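Local coordinates for protein ArtJ (Geobacillus stearothermophilus, PDB 2PVU) that binds arginine, lysine and histidine as the solute-binding component of an ABC transporter, and holds a bound lysine here, at residues A[46-51]-A[104-109]; A[87-92]-A[153-158]; A[65-70]-A[122-127]. All blocks are in the same frame, centred on the assembly; numbering follows the deposited sequence.

The bound lysine joins contacts 1 and 2, whose centres are about 9 Å apart: 46-51 with 104-109 grips its alpha-amino group and carboxylate and meets its ammonium end, while 87-92 with 153-158 lays an indole along its side chain and adds bonds at either end. The two also meet directly, Asp49 OD2 lying 2.9 Å from Gln153 NE2 in a probable hydrogen bond. Contact 3, 65-70 with 122-127, lies outside the first shell, the Asp67 side chain about 8 Å from the bound lysine. Centred about 10 Å from contact 1, it reaches it through Asp67 OD2, 2.9 Å from Gly107 N. Contacts 2 and 3 do not touch, their nearest atoms about 8 Å apart.

Contact 1 of 3, residues A[46-51]-A[104-109]; sequences VGTDAA and GISGIT. With LYS (lysine), chain E.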
loop_
_atom_site.group_PDB
_atom_site.type_symbol
_atom_site.label_atom_id
_atom_site.label_comp_id
_atom_site.label_asym_id
_atom_site.label_seq_id
_atom_site.Cartn_x
_atom_site.Cartn_y
_atom_site.Cartn_z
ATOM N N VAL A 46 15.791 -3.693 -0.763
ATOM C CA VAL A 46 14.468 -3.108 -0.529
ATOM C C VAL A 46 13.400 -4.147 -0.895
ATOM O O VAL A 46 13.422 -4.663 -1.997
ATOM C CB VAL A 46 14.223 -1.811 -1.383
ATOM C CG1 VAL A 46 12.883 -1.148 -0.955
ATOM C CG2 VAL A 46 15.372 -0.819 -1.264
ATOM N N GLY A 47 12.521 -4.492 0.045
ATOM C CA GLY A 47 11.430 -5.444 -0.243
ATOM C C GLY A 47 10.100 -4.795 -0.550
ATOM O O GLY A 47 9.813 -3.669 -0.116
ATOM N N THR A 48 9.247 -5.541 -1.256
ATOM C CA THR A 48 7.907 -5.080 -1.623
ATOM C C THR A 48 7.017 -6.288 -1.907
ATOM O O THR A 48 7.506 -7.424 -2.072
ATOM C CB THR A 48 7.947 -4.134 -2.855
ATOM O OG1 THR A 48 6.702 -3.411 -2.983
ATOM C CG2 THR A 48 8.254 -4.900 -4.184
ATOM N N ASP A 49 5.705 -6.025 -1.925
ATOM C CA ASP A 49 4.675 -7.033 -2.286
ATOM C C ASP A 49 4.154 -6.580 -3.621
ATOM O O ASP A 49 3.214 -5.767 -3.649
ATOM C CB ASP A 49 3.562 -7.032 -1.212
ATOM C CG ASP A 49 2.296 -7.763 -1.655
ATOM O OD1 ASP A 49 2.460 -8.773 -2.400
ATOM O OD2 ASP A 49 1.178 -7.331 -1.272
ATOM N N ALA A 50 4.772 -7.028 -4.746
ATOM C CA ALA A 50 4.378 -6.414 -6.029
ATOM C C ALA A 50 3.116 -7.072 -6.570
ATOM O O ALA A 50 3.166 -7.728 -7.614
ATOM C CB ALA A 50 5.477 -6.506 -7.071
ATOM N N ALA A 51 2.002 -6.839 -5.876
ATOM C CA ALA A 51 0.675 -7.298 -6.293
ATOM C C ALA A 51 -0.339 -6.266 -5.838
ATOM O O ALA A 51 -1.363 -6.610 -5.173
ATOM C CB ALA A 51 0.374 -8.712 -5.679
ATOM N N GLY A 104 11.628 -1.218 3.178
ATOM C CA GLY A 104 10.477 -1.648 2.401
ATOM C C GLY A 104 9.733 -0.464 1.826
ATOM O O GLY A 104 9.718 0.625 2.414
ATOM N N ILE A 105 9.092 -0.675 0.686
ATOM C CA ILE A 105 8.111 0.294 0.154
ATOM C C ILE A 105 7.038 -0.565 -0.500
ATOM O O ILE A 105 7.358 -1.467 -1.273
ATOM C CB ILE A 105 8.723 1.392 -0.827
ATOM C CG1 ILE A 105 7.714 2.548 -1.061
ATOM C CG2 ILE A 105 9.216 0.792 -2.114
ATOM C CD1 ILE A 105 8.194 3.628 -1.988
ATOM N N SER A 106 5.780 -0.373 -0.089
ATOM C CA SER A 106 4.738 -1.347 -0.491
ATOM C C SER A 106 3.336 -0.839 -0.092
ATOM O O SER A 106 2.520 -1.647 0.406
ATOM C CB SER A 106 5.038 -2.715 0.168
ATOM O OG SER A 106 4.390 -3.831 -0.453
ATOM N N GLY A 107 3.075 0.465 -0.276
ATOM C CA GLY A 107 1.742 1.049 0.034
ATOM C C GLY A 107 1.476 0.835 1.524
ATOM O O GLY A 107 0.360 0.572 1.920
ATOM N N ILE A 108 2.506 0.985 2.340
ATOM C CA ILE A 108 2.413 0.679 3.814
ATOM C C ILE A 108 1.970 1.838 4.664
ATOM O O ILE A 108 2.696 2.830 4.789
ATOM C CB ILE A 108 3.779 0.202 4.392
ATOM C CG1 ILE A 108 4.324 -0.937 3.514
ATOM C CG2 ILE A 108 3.569 -0.265 5.911
ATOM C CD1 ILE A 108 5.882 -1.199 3.714
ATOM N N THR A 109 0.822 1.686 5.309
ATOM C CA THR A 109 0.310 2.720 6.208
ATOM C C THR A 109 1.168 2.808 7.456
ATOM O O THR A 109 1.496 1.803 8.086
ATOM C CB THR A 109 -1.150 2.442 6.584
ATOM O OG1 THR A 109 -1.955 2.412 5.390
ATOM C CG2 THR A 109 -1.697 3.496 7.545
HETATM N N LYS E . -2.005 0.415 3.317
HETATM C CA LYS E . -2.550 -0.856 3.901
HETATM C C LYS E . -1.619 -1.339 5.021
HETATM O O LYS E . -1.939 -2.285 5.726
HETATM C CB LYS E . -2.647 -1.934 2.828
HETATM C CG LYS E . -1.272 -2.232 2.182
HETATM C CD LYS E . -1.261 -3.612 1.490
HETATM C CE LYS E . -0.146 -3.652 0.455
HETATM N NZ LYS E . 0.028 -5.090 -0.124
HETATM O OXT LYS E . -0.512 -0.793 5.222
HETATM O O HOH W 1 2.030 -4.012 -1.817
#
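Gly47 and Gly104 face each other in a parallel beta bridge, their CA atoms 4.7 Å apart, and the backbone bonding follows from this register. Ile105 N donates to Gly47 O at 3.2 Å, meeting the oxygen almost in line with its C=O bond (174°). The same oxygen also receives a CA-H...O contact from Gly104.

Past this bond, hydroxyl groups take over. Thr48 OG1 donates to Ile105 O at 2.7 Å, lying in the carbonyl plane; OG1 is anti to the backbone N (chi1 -165°), which carries the hydroxyl across to 104-109. Next along, Asp49 N donates to Ser106 OG over 3.0 Å, so that here the side chain is the acceptor.

Ser106 OG is also bonded to a water, and that water links Asp49 O with the bound lysine, accepting from LYS NZ at 2.8 Å. Asp49 OD2 comes within 2.8 Å of LYS NZ as well and has Gln153 as a second partner, so acidic and polar groups gather round the ammonium. At the other end of the ligand, Thr109 N donates nearly straight (169°) to LYS OXT, while LYS N gives bonds to Gly107 O, 2.8 Å away, and to Thr109 OG1.

Apolar contact is slight: Val46 CG1 approaches Ile105 CG2 to 4.3 Å.

Strand 44-48 is the central one of three parallel strands, with 82-86 along its other edge. Helix 66-78 packs on Val46 and Ile105 through Leu71, helix 89-98 reaches Asp49 and Ser106 through Trp89, and strand 224-231 meets Ile105, Ile108 and Thr109.

Contact 2 of 3, residues A[87-92]-A[153-158]; sequences IGWDPL and QNATTG. With LYS (lysine), chain E.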
loop_
_atom_site.group_PDB
_atom_site.type_symbol
_atom_site.label_atom_id
_atom_site.label_comp_id
_atom_site.label_asym_id
_atom_site.label_seq_id
_atom_site.Cartn_x
_atom_site.Cartn_y
_atom_site.Cartn_z
ATOM N N ILE A 87 9.131 -9.733 -2.456
ATOM C CA ILE A 87 9.177 -10.822 -1.507
ATOM C C ILE A 87 7.855 -11.217 -0.899
ATOM O O ILE A 87 7.774 -12.260 -0.214
ATOM C CB ILE A 87 10.238 -10.615 -0.421
ATOM C CG1 ILE A 87 10.033 -9.285 0.285
ATOM C CG2 ILE A 87 11.647 -10.734 -1.061
ATOM C CD1 ILE A 87 10.940 -9.122 1.538
ATOM N N GLY A 88 6.815 -10.427 -1.145
ATOM C CA GLY A 88 5.503 -10.816 -0.625
ATOM C C GLY A 88 5.280 -10.109 0.717
ATOM O O GLY A 88 6.225 -9.626 1.337
ATOM N N TRP A 89 4.027 -10.031 1.143
ATOM C CA TRP A 89 3.637 -9.088 2.184
ATOM C C TRP A 89 4.081 -9.607 3.558
ATOM O O TRP A 89 4.771 -8.904 4.331
ATOM C CB TRP A 89 2.112 -8.942 2.119
ATOM C CG TRP A 89 1.478 -8.014 3.138
ATOM C CD1 TRP A 89 0.635 -8.382 4.201
ATOM C CD2 TRP A 89 1.637 -6.611 3.220
ATOM N NE1 TRP A 89 0.240 -7.258 4.890
ATOM C CE2 TRP A 89 0.861 -6.158 4.323
ATOM C CE3 TRP A 89 2.377 -5.664 2.471
ATOM C CZ2 TRP A 89 0.789 -4.788 4.675
ATOM C CZ3 TRP A 89 2.294 -4.283 2.813
ATOM C CH2 TRP A 89 1.509 -3.859 3.890
ATOM N N ASP A 90 3.634 -10.800 3.910
ATOM C CA ASP A 90 3.991 -11.282 5.238
ATOM C C ASP A 90 5.518 -11.527 5.362
ATOM O O ASP A 90 6.143 -11.176 6.392
ATOM C CB ASP A 90 3.129 -12.481 5.645
ATOM C CG ASP A 90 1.702 -12.039 6.013
ATOM O OD1 ASP A 90 1.530 -11.314 7.024
ATOM O OD2 ASP A 90 0.760 -12.377 5.283
ATOM N N PRO A 91 6.131 -12.106 4.317
ATOM C CA PRO A 91 7.604 -12.180 4.320
ATOM C C PRO A 91 8.306 -10.865 4.466
ATOM O O PRO A 91 9.373 -10.842 5.081
ATOM C CB PRO A 91 7.937 -12.794 2.963
ATOM C CG PRO A 91 6.708 -13.754 2.731
ATOM C CD PRO A 91 5.548 -12.836 3.173
ATOM N N LEU A 92 7.741 -9.794 3.899
ATOM C CA LEU A 92 8.374 -8.457 3.965
ATOM C C LEU A 92 8.549 -8.056 5.438
ATOM O O LEU A 92 9.640 -7.616 5.863
ATOM C CB LEU A 92 7.557 -7.426 3.181
ATOM C CG LEU A 92 7.948 -5.945 3.376
ATOM C CD1 LEU A 92 9.433 -5.762 3.016
ATOM C CD2 LEU A 92 7.029 -5.047 2.534
ATOM N N GLN A 153 -6.616 -8.356 2.536
ATOM C CA GLN A 153 -5.268 -8.889 2.571
ATOM C C GLN A 153 -4.836 -9.050 4.035
ATOM O O GLN A 153 -5.139 -8.188 4.896
ATOM C CB GLN A 153 -4.291 -8.041 1.770
ATOM C CG GLN A 153 -2.850 -8.592 1.823
ATOM C CD GLN A 153 -1.898 -7.828 0.917
ATOM O OE1 GLN A 153 -2.167 -6.685 0.532
ATOM N NE2 GLN A 153 -0.775 -8.445 0.600
ATOM N N ASN A 154 -4.238 -10.199 4.327
ATOM C CA ASN A 154 -3.789 -10.511 5.697
ATOM C C ASN A 154 -2.946 -9.368 6.265
ATOM O O ASN A 154 -2.106 -8.816 5.561
ATOM C CB ASN A 154 -2.920 -11.766 5.688
ATOM C CG ASN A 154 -2.596 -12.243 7.077
ATOM O OD1 ASN A 154 -3.496 -12.546 7.853
ATOM N ND2 ASN A 154 -1.302 -12.323 7.399
ATOM N N ALA A 155 -3.135 -9.055 7.539
ATOM C CA ALA A 155 -2.250 -8.104 8.226
ATOM C C ALA A 155 -2.162 -6.731 7.547
ATOM O O ALA A 155 -1.076 -6.147 7.414
ATOM C CB ALA A 155 -0.865 -8.712 8.452
ATOM N N THR A 156 -3.339 -6.203 7.171
ATOM C CA THR A 156 -3.473 -4.871 6.609
ATOM C C THR A 156 -4.418 -4.017 7.451
ATOM O O THR A 156 -5.172 -4.520 8.314
ATOM C CB THR A 156 -4.002 -4.875 5.155
ATOM O OG1 THR A 156 -5.299 -5.484 5.130
ATOM C CG2 THR A 156 -3.072 -5.673 4.221
ATOM N N THR A 157 -4.378 -2.710 7.208
ATOM C CA THR A 157 -5.298 -1.797 7.889
ATOM C C THR A 157 -6.738 -2.067 7.389
ATOM O O THR A 157 -7.686 -1.702 8.064
ATOM C CB THR A 157 -4.912 -0.330 7.663
ATOM O OG1 THR A 157 -4.753 -0.136 6.266
ATOM C CG2 THR A 157 -3.577 0.020 8.339
ATOM N N GLY A 158 -6.912 -2.722 6.226
ATOM C CA GLY A 158 -8.281 -3.115 5.837
ATOM C C GLY A 158 -8.787 -4.258 6.699
ATOM O O GLY A 158 -9.937 -4.247 7.127
HETATM N N LYS E . -2.005 0.415 3.317
HETATM C CA LYS E . -2.550 -0.856 3.901
HETATM C C LYS E . -1.619 -1.339 5.021
HETATM O O LYS E . -1.939 -2.285 5.726
HETATM C CB LYS E . -2.647 -1.934 2.828
HETATM C CG LYS E . -1.272 -2.232 2.182
HETATM C CD LYS E . -1.261 -3.612 1.490
HETATM C CE LYS E . -0.146 -3.652 0.455
HETATM N NZ LYS E . 0.028 -5.090 -0.124
HETATM O OXT LYS E . -0.512 -0.793 5.222
#
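Trp89 and Asp90, at the start of helix 89-98, reach across to the end of strand 150-153 and the loop after it. Trp89 NE1 donates to Ala155 O at 3.1 Å. This oxygen lies close to the ring plane, yet NE1 stands well above the carbonyl plane, 72° out of it. Asp90 and Asn154 supply another polar link. Asn154 ND2 meets Asp90 OD2 on its syn side at 3.0 Å, somewhat out of the carboxylate plane, with a weak second bond to OD1.

Over one face of the Trp89 ring lies the Gln153 amide, offset toward the rim and tilted 37° from the ring plane. Its NE2 is 3.4 Å from Trp89 CG, and an extended chain with CG anti to the backbone N (chi1 179°) takes it there. LYS NZ and LYS CE lie over the same face, CE 3.5 Å from Trp89 CZ3.

Bonds to the ligand come from 153-158: Gln153 OE1 accepts from LYS NZ at 2.8 Å, and Thr157 N donates to LYS O at 2.9 Å. Thr156, the N-cap of helix 157-166, ties its hydroxyl to Gln153 O and caps Gln159 N.

Chemically, the indole face covers the methylenes, an amide oxygen receives the ammonium, and a helix N-terminus, whose dipole would probably stabilise negative charge, receives the carboxylate. The contact thus reads both ends of a basic amino acid.

Contact 3 of 3, residues A[65-70]-A[122-127]; sequences GFDVDL and DPYFEA. With SO4 (sulfate ion), chain C.
Tyr124 lies along the side of helix 66-78 and touches Phe66, Asp67 and Leu70, one turn of that helix. Its CB is 4.0 Å from Leu70 CD2. CG, which meets the same methyl, sits between the backbone N and the carbonyl carbon (chi1 71°), a torsion that turns the ring toward helix 66-78. Tyr124 CD1 then closes to 3.4 Å from Leu70 CD2. Farther out, Tyr124 CE1 lies near the plane of the Phe66 ring, at its edge, 3.9 Å from Phe66 CE2, and is 3.1 Å from Asp67 OD1; Tyr124 CZ is 3.2 Å from that oxygen. At the tip, Tyr124 OH donates to Asp67 OD1 at 2.7 Å, approaching from above the carboxylate plane, 36° out of it.

Asp67 is shared: its other oxygen, OD2, accepts from Gly107 N, so the acid connects this tyrosine with the loop that binds the ligand's amino group. A phenylalanine in place of Tyr124 would probably keep much of the ring contact but leave Asp67 OD1 without this donor, so that, of the two bonds described, only that from Gly107 N to OD2 would hold the carboxylate's rotation.

Phe125 points its edge at the face of Phe66 in a T-shaped pair, centroids 5.2 Å apart and planes at 65°, with Phe125 CD1 3.7 Å from Phe66 CE2. A sulfate ion, probably from the crystallisation liquor, lies over a face of Phe125 and takes a weak bond from Glu126 N.

Leu244 of helix 237-249 touches Tyr124, and Val247 touches Leu70. Strand 125-134 runs antiparallel to strand 224-231, and the pair is consistent with the two crossover strands joining the lobes of a type II solute-binding protein; an early helix of the first lobe packs against their root.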
loop_
_atom_site.group_PDB
_atom_site.type_symbol
_atom_site.label_atom_id
_atom_site.label_comp_id
_atom_site.label_asym_id
_atom_site.label_seq_id
_atom_site.Cartn_x
_atom_site.Cartn_y
_atom_site.Cartn_z
ATOM N N GLY A 65 5.458 0.709 -10.949
ATOM C CA GLY A 65 4.416 1.373 -10.206
ATOM C C GLY A 65 4.874 2.657 -9.543
ATOM O O GLY A 65 6.076 3.065 -9.650
ATOM N N PHE A 66 3.913 3.320 -8.908
ATOM C CA PHE A 66 4.221 4.599 -8.281
ATOM C C PHE A 66 5.322 4.474 -7.208
ATOM O O PHE A 66 6.264 5.302 -7.139
ATOM C CB PHE A 66 2.946 5.188 -7.672
ATOM C CG PHE A 66 3.185 6.426 -6.855
ATOM C CD1 PHE A 66 3.170 7.669 -7.455
ATOM C CD2 PHE A 66 3.448 6.332 -5.462
ATOM C CE1 PHE A 66 3.423 8.872 -6.717
ATOM C CE2 PHE A 66 3.698 7.525 -4.692
ATOM C CZ PHE A 66 3.672 8.787 -5.310
ATOM N N ASP A 67 5.192 3.467 -6.349
ATOM C CA ASP A 67 6.186 3.262 -5.301
ATOM C C ASP A 67 7.528 2.947 -5.943
ATOM O O ASP A 67 8.563 3.339 -5.414
ATOM C CB ASP A 67 5.823 2.085 -4.378
ATOM C CG ASP A 67 4.872 2.460 -3.261
ATOM O OD1 ASP A 67 4.639 3.683 -2.979
ATOM O OD2 ASP A 67 4.404 1.482 -2.601
ATOM N N VAL A 68 7.529 2.205 -7.048
ATOM C CA VAL A 68 8.793 1.905 -7.763
ATOM C C VAL A 68 9.508 3.166 -8.240
ATOM O O VAL A 68 10.718 3.320 -8.032
ATOM C CB VAL A 68 8.599 0.901 -8.923
ATOM C CG1 VAL A 68 9.941 0.572 -9.620
ATOM C CG2 VAL A 68 7.903 -0.384 -8.387
ATOM N N ASP A 69 8.776 4.066 -8.898
ATOM C CA ASP A 69 9.378 5.267 -9.464
ATOM C C ASP A 69 9.797 6.195 -8.330
ATOM O O ASP A 69 10.821 6.853 -8.413
ATOM C CB ASP A 69 8.410 6.014 -10.375
ATOM C CG ASP A 69 8.138 5.280 -11.678
ATOM O OD1 ASP A 69 8.872 4.315 -12.003
ATOM O OD2 ASP A 69 7.184 5.695 -12.373
ATOM N N LEU A 70 8.976 6.274 -7.294
ATOM C CA LEU A 70 9.334 7.140 -6.184
ATOM C C LEU A 70 10.590 6.622 -5.500
ATOM O O LEU A 70 11.515 7.389 -5.231
ATOM C CB LEU A 70 8.176 7.287 -5.189
ATOM C CG LEU A 70 8.500 8.108 -3.941
ATOM C CD1 LEU A 70 8.797 9.587 -4.260
ATOM C CD2 LEU A 70 7.360 8.021 -2.974
ATOM N N ASP A 122 9.123 9.893 6.788
ATOM C CA ASP A 122 8.040 10.874 6.693
ATOM C C ASP A 122 6.997 10.393 5.674
ATOM O O ASP A 122 7.330 9.648 4.750
ATOM C CB ASP A 122 8.581 12.243 6.270
ATOM C CG ASP A 122 9.561 12.805 7.271
ATOM O OD1 ASP A 122 9.287 12.720 8.489
ATOM O OD2 ASP A 122 10.591 13.362 6.843
ATOM N N PRO A 123 5.744 10.823 5.828
ATOM C CA PRO A 123 4.732 10.277 4.887
ATOM C C PRO A 123 4.954 10.704 3.459
ATOM O O PRO A 123 5.445 11.804 3.203
ATOM C CB PRO A 123 3.411 10.851 5.390
ATOM C CG PRO A 123 3.698 11.782 6.489
ATOM C CD PRO A 123 5.166 11.726 6.848
ATOM N N TYR A 124 4.593 9.851 2.522
ATOM C CA TYR A 124 4.710 10.228 1.115
ATOM C C TYR A 124 3.409 10.100 0.344
ATOM O O TYR A 124 3.392 10.305 -0.869
ATOM C CB TYR A 124 5.837 9.403 0.424
ATOM C CG TYR A 124 5.505 7.914 0.197
ATOM C CD1 TYR A 124 4.689 7.498 -0.864
ATOM C CD2 TYR A 124 6.005 6.942 1.062
ATOM C CE1 TYR A 124 4.363 6.109 -1.077
ATOM C CE2 TYR A 124 5.681 5.559 0.887
ATOM C CZ TYR A 124 4.888 5.152 -0.165
ATOM O OH TYR A 124 4.605 3.806 -0.328
ATOM N N PHE A 125 2.316 9.721 0.993
ATOM C CA PHE A 125 1.018 9.551 0.265
ATOM C C PHE A 125 -0.075 9.555 1.313
ATOM O O PHE A 125 0.172 9.145 2.440
ATOM C CB PHE A 125 1.021 8.177 -0.447
ATOM C CG PHE A 125 0.169 8.142 -1.684
ATOM C CD1 PHE A 125 0.692 8.585 -2.899
ATOM C CD2 PHE A 125 -1.145 7.680 -1.632
ATOM C CE1 PHE A 125 -0.114 8.560 -4.079
ATOM C CE2 PHE A 125 -1.951 7.639 -2.803
ATOM C CZ PHE A 125 -1.411 8.095 -4.024
ATOM N N GLU A 126 -1.280 10.019 0.949
ATOM C CA GLU A 126 -2.426 9.891 1.860
ATOM C C GLU A 126 -3.482 9.041 1.185
ATOM O O GLU A 126 -3.730 9.158 -0.043
ATOM C CB GLU A 126 -3.025 11.239 2.299
ATOM C CG GLU A 126 -4.074 11.074 3.445
ATOM C CD GLU A 126 -4.779 12.380 3.866
ATOM O OE1 GLU A 126 -4.511 13.432 3.269
ATOM O OE2 GLU A 126 -5.598 12.339 4.815
ATOM N N ALA A 127 -4.090 8.177 1.981
ATOM C CA ALA A 127 -5.043 7.187 1.464
ATOM C C ALA A 127 -6.161 6.918 2.474
ATOM O O ALA A 127 -6.139 7.437 3.585
ATOM C CB ALA A 127 -4.267 5.867 1.163
HETATM S S SO4 C . -1.722 12.882 -2.367
HETATM O O1 SO4 C . -1.327 12.194 -3.586
HETATM O O2 SO4 C . -2.564 11.861 -1.651
HETATM O O3 SO4 C . -2.467 14.098 -2.797
HETATM O O4 SO4 C . -0.489 13.234 -1.607
#